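Local structure of type II restriction enzyme SfiI (2EZV) at residues 138-142 with 153-158; 54-58 with 99-103. The protein cuts double-stranded DNA at the sequence 5'-GGCCN(5)GGCC-3', giving fragments with 5'-phosphates, and works as a tetramer. All blocks are in the same frame, centred on the assembly; numbering follows the deposited sequence.

The two contacts meet the same mixed sheet at neighbouring strands. Contact 1 (138-142 with 153-158) pairs strand 151-167 with the start of strand 141-145. Contact 2 (54-58 with 99-103) lays helix 49-62 against strand 93-104, which runs parallel to strand 151-167. Their centres are about 20 Å apart and their nearest atoms about 5 Å, without touching. Contact 2 gives two of the three protein ligands of the calcium ion, D100 and A101, with D79 the third, and A103 reaches the DNA backbone. Contact 1 stands back from this site. The V138 side chain is about 12 Å from the calcium, and the nearest atom is about 12 Å from the nucleic acid.

Contact 1 of 2, residues 138-142 with 153-158; sequences VIPHL and PAVTTS
This is antiparallel strand pairing, H141-L142 against A154-V155, in the hairpin of strands 141-145 and 151-167. L142 and A154 form the hydrogen-bonded pair. L142 N gives to A154 O at 3.0 Å, and A154 N gives to L142 O at 2.8 Å. H141 and V155 make the non-hydrogen-bonded pair; their side chains leave on the face opposite to those of L142 and A154. The H141 ring sits between its own backbone N and carbonyl carbon (chi1 53°), which brings one ring face over P153. P153 CB lies 3.9 Å from the ring centroid of H141, a CH-pi contact. Y5 meets the same ring.

Before H141 the chain is loop, and T156 bridges to it. T156 OG1 gives a weak bond to I139 O (3.2 Å). T156 N gives another weak one to P140 O (3.4 Å), which also accepts from H188. T156 CG2 meets V138 CG1 at 3.5 Å, next to L98 of strand 93-104. The sound bonds are therefore those of the L142-A154 pair, while the loop end is held by weak bonds and apolar contact round T156.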
# COMPACT_ATOMS: atom_id res chain seq x y z
N VAL D 138 -11.22 -21.27 17.11
CA VAL D 138 -10.42 -20.07 16.85
C VAL D 138 -9.71 -19.71 18.15
O VAL D 138 -10.35 -19.63 19.20
CB VAL D 138 -11.30 -18.86 16.46
CG1 VAL D 138 -10.45 -17.62 16.29
CG2 VAL D 138 -12.07 -19.16 15.18
N ILE D 139 -8.40 -19.50 18.09
CA ILE D 139 -7.66 -19.14 19.29
C ILE D 139 -8.09 -17.78 19.81
O ILE D 139 -8.52 -16.91 19.05
CB ILE D 139 -6.14 -19.13 19.03
CG1 ILE D 139 -5.79 -18.11 17.95
CG2 ILE D 139 -5.67 -20.51 18.59
CD1 ILE D 139 -4.30 -17.89 17.79
N PRO D 140 -7.97 -17.56 21.13
CA PRO D 140 -8.36 -16.29 21.72
C PRO D 140 -7.43 -15.16 21.29
O PRO D 140 -7.83 -13.99 21.27
CB PRO D 140 -8.27 -16.57 23.22
CG PRO D 140 -7.11 -17.51 23.30
CD PRO D 140 -7.38 -18.46 22.14
N HIS D 141 -6.20 -15.50 20.93
CA HIS D 141 -5.23 -14.50 20.52
C HIS D 141 -3.94 -15.12 20.00
O HIS D 141 -3.65 -16.27 20.28
CB HIS D 141 -4.92 -13.58 21.71
CG HIS D 141 -4.49 -14.32 22.94
ND1 HIS D 141 -3.28 -14.97 23.04
CD2 HIS D 141 -5.13 -14.55 24.11
CE1 HIS D 141 -3.19 -15.57 24.21
NE2 HIS D 141 -4.31 -15.33 24.88
N LEU D 142 -3.17 -14.35 19.23
CA LEU D 142 -1.90 -14.82 18.69
C LEU D 142 -0.78 -14.07 19.41
O LEU D 142 -0.74 -12.84 19.39
CB LEU D 142 -1.81 -14.53 17.19
CG LEU D 142 -0.53 -14.96 16.46
CD1 LEU D 142 -0.41 -16.49 16.46
CD2 LEU D 142 -0.59 -14.45 15.04
N PRO D 153 -0.11 -10.48 23.46
CA PRO D 153 -1.23 -11.10 22.75
C PRO D 153 -1.98 -10.19 21.78
O PRO D 153 -2.36 -9.07 22.12
CB PRO D 153 -2.13 -11.57 23.90
CG PRO D 153 -1.91 -10.49 24.93
CD PRO D 153 -0.42 -10.26 24.88
N ALA D 154 -2.17 -10.68 20.55
CA ALA D 154 -2.90 -9.93 19.54
C ALA D 154 -4.31 -10.51 19.51
O ALA D 154 -4.53 -11.64 19.08
CB ALA D 154 -2.24 -10.08 18.17
N VAL D 155 -5.27 -9.72 20.00
CA VAL D 155 -6.65 -10.17 20.06
C VAL D 155 -7.24 -10.63 18.74
O VAL D 155 -7.03 -10.03 17.69
CB VAL D 155 -7.58 -9.07 20.57
CG1 VAL D 155 -8.66 -9.69 21.45
CG2 VAL D 155 -6.78 -8.01 21.29
N THR D 156 -8.03 -11.69 18.84
CA THR D 156 -8.71 -12.29 17.71
C THR D 156 -10.10 -11.68 17.61
O THR D 156 -10.82 -11.62 18.61
CB THR D 156 -8.82 -13.83 17.92
OG1 THR D 156 -7.82 -14.49 17.14
CG2 THR D 156 -10.20 -14.35 17.54
N THR D 157 -10.47 -11.22 16.43
CA THR D 157 -11.79 -10.65 16.21
C THR D 157 -12.42 -11.37 15.03
O THR D 157 -11.91 -11.31 13.91
CB THR D 157 -11.73 -9.13 15.93
OG1 THR D 157 -11.26 -8.46 17.10
CG2 THR D 157 -13.12 -8.58 15.57
N SER D 158 -13.53 -12.05 15.28
CA SER D 158 -14.21 -12.84 14.26
C SER D 158 -15.35 -12.16 13.55
O SER D 158 -16.30 -11.67 14.18
CB SER D 158 -14.71 -14.15 14.88
OG SER D 158 -13.63 -14.84 15.48

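Contact 2 of 2, residues 54-58 with 99-103; sequences AEDIT and VDAKA. With CA (calcium ion), chain F; nucleotides of chain A.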
# COMPACT_ATOMS: atom_id res chain seq x y z
N ALA D 54 -17.58 -14.72 -3.48
CA ALA D 54 -17.82 -14.15 -2.17
C ALA D 54 -16.50 -13.79 -1.48
O ALA D 54 -16.36 -12.72 -0.90
CB ALA D 54 -18.61 -15.13 -1.30
N GLU D 55 -15.52 -14.69 -1.56
CA GLU D 55 -14.23 -14.46 -0.93
C GLU D 55 -13.48 -13.31 -1.58
O GLU D 55 -12.97 -12.44 -0.88
CB GLU D 55 -13.39 -15.74 -0.99
CG GLU D 55 -14.05 -16.87 -0.24
CD GLU D 55 -13.46 -18.23 -0.56
OE1 GLU D 55 -13.19 -18.51 -1.74
OE2 GLU D 55 -13.28 -19.02 0.38
N ASP D 56 -13.43 -13.29 -2.90
CA ASP D 56 -12.74 -12.23 -3.61
C ASP D 56 -13.36 -10.86 -3.36
O ASP D 56 -12.64 -9.89 -3.12
CB ASP D 56 -12.70 -12.53 -5.12
CG ASP D 56 -11.72 -13.65 -5.46
OD1 ASP D 56 -10.98 -14.10 -4.55
OD2 ASP D 56 -11.69 -14.08 -6.63
N ILE D 57 -14.70 -10.77 -3.43
CA ILE D 57 -15.41 -9.52 -3.19
C ILE D 57 -15.00 -8.99 -1.82
O ILE D 57 -14.58 -7.83 -1.68
CB ILE D 57 -16.94 -9.72 -3.15
CG1 ILE D 57 -17.45 -10.36 -4.44
CG2 ILE D 57 -17.62 -8.39 -2.92
CD1 ILE D 57 -17.53 -9.44 -5.61
N THR D 58 -15.13 -9.85 -0.82
CA THR D 58 -14.80 -9.52 0.56
C THR D 58 -13.38 -8.98 0.67
O THR D 58 -13.14 -7.96 1.31
CB THR D 58 -14.91 -10.77 1.46
OG1 THR D 58 -16.27 -11.22 1.49
CG2 THR D 58 -14.45 -10.45 2.88
N VAL D 99 -12.00 -12.76 9.06
CA VAL D 99 -13.32 -12.65 8.49
C VAL D 99 -13.52 -13.76 7.49
O VAL D 99 -12.60 -14.15 6.77
CB VAL D 99 -13.60 -11.24 7.86
CG1 VAL D 99 -12.42 -10.33 8.06
CG2 VAL D 99 -13.99 -11.37 6.42
N ASP D 100 -14.73 -14.29 7.47
CA ASP D 100 -15.03 -15.39 6.60
C ASP D 100 -16.20 -15.05 5.70
O ASP D 100 -17.22 -14.55 6.16
CB ASP D 100 -15.34 -16.62 7.43
CG ASP D 100 -15.13 -17.89 6.67
OD1 ASP D 100 -16.14 -18.50 6.24
OD2 ASP D 100 -13.94 -18.26 6.48
N ALA D 101 -16.03 -15.34 4.41
CA ALA D 101 -17.07 -15.07 3.42
C ALA D 101 -17.94 -16.31 3.17
O ALA D 101 -17.43 -17.43 3.10
CB ALA D 101 -16.43 -14.60 2.12
N LYS D 102 -19.24 -16.08 3.05
CA LYS D 102 -20.21 -17.16 2.81
C LYS D 102 -21.15 -16.72 1.70
O LYS D 102 -21.45 -15.53 1.56
CB LYS D 102 -21.07 -17.43 4.05
CG LYS D 102 -20.34 -17.75 5.34
CD LYS D 102 -19.66 -19.10 5.28
CE LYS D 102 -19.08 -19.46 6.64
NZ LYS D 102 -18.38 -20.79 6.63
N ALA D 103 -21.62 -17.68 0.92
CA ALA D 103 -22.57 -17.40 -0.14
C ALA D 103 -23.74 -18.30 0.17
O ALA D 103 -23.56 -19.49 0.42
CB ALA D 103 -21.97 -17.76 -1.48
CA CA F . -15.55 -19.32 3.89
P DG A 14 -20.27 -21.26 1.05
OP1 DG A 14 -19.94 -19.99 0.34
OP2 DG A 14 -20.16 -21.33 2.53
O5' DG A 14 -21.76 -21.65 0.67
C5' DG A 14 -22.23 -22.95 0.95
C4' DG A 14 -23.11 -23.45 -0.16
O4' DG A 14 -23.01 -24.89 -0.17
C3' DG A 14 -24.59 -23.14 0.04
O3' DG A 14 -25.25 -23.16 -1.23
C2' DG A 14 -25.04 -24.31 0.89
C1' DG A 14 -24.20 -25.45 0.34
N9 DG A 14 -23.82 -26.45 1.33
C8 DG A 14 -23.03 -26.29 2.44
N7 DG A 14 -22.90 -27.38 3.14
C5 DG A 14 -23.65 -28.32 2.44
C6 DG A 14 -23.89 -29.69 2.72
O6 DG A 14 -23.49 -30.37 3.66
N1 DG A 14 -24.70 -30.27 1.74
C2 DG A 14 -25.22 -29.61 0.65
N2 DG A 14 -25.98 -30.33 -0.19
N3 DG A 14 -25.00 -28.34 0.39
C4 DG A 14 -24.21 -27.76 1.32
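The carbonyl oxygen of A54 is gripped twice by T58 and lies beside the methyl of A101 (A54 O to A101 CB). T58 OG1 donates to A54 O at 2.8 Å, and T58 N adds the helical bond at 3.1 Å. The two donors come from opposite faces of the carbonyl plane. OG1 lies beside its own backbone N (chi1 -64°), which turns it back along the helix to reach A54 O.

A101 CB fits against this polar pair, 3.4 Å from T58 OG1. It also touches the CA and CG of E55 and the methyl of A54. T58 CG2 meets V99 CG2 at 3.7 Å, the two side chains passing alongside each other with opposite headings. No hydrogen bond joins 54-58 to 99-103.

The strand gives two of the three protein ligands of the calcium ion. D100 OD1 binds it at 2.6 Å, and A101 O binds it at 2.8 Å; D79 is the third. K102 NZ forms a salt bridge with D100 OD1 (3.2 Å) and a hydrogen bond to Q116. D100-A101-K102 fits the (D/E)XK part of the PD-(D/E)XK motif of this nuclease superfamily, and D79 is consistent with its first acidic residue. A103 N donates to OP1 of DG14 of chain A at 2.9 Å.

The axes of 54-58 and 99-103 make 135°, with helix 49-62 lying over strand 93-104 and F163 of strand 151-167 beside A54 and T58. I57 leans on helix 10-41, and D56 pairs with K81 of the second subunit.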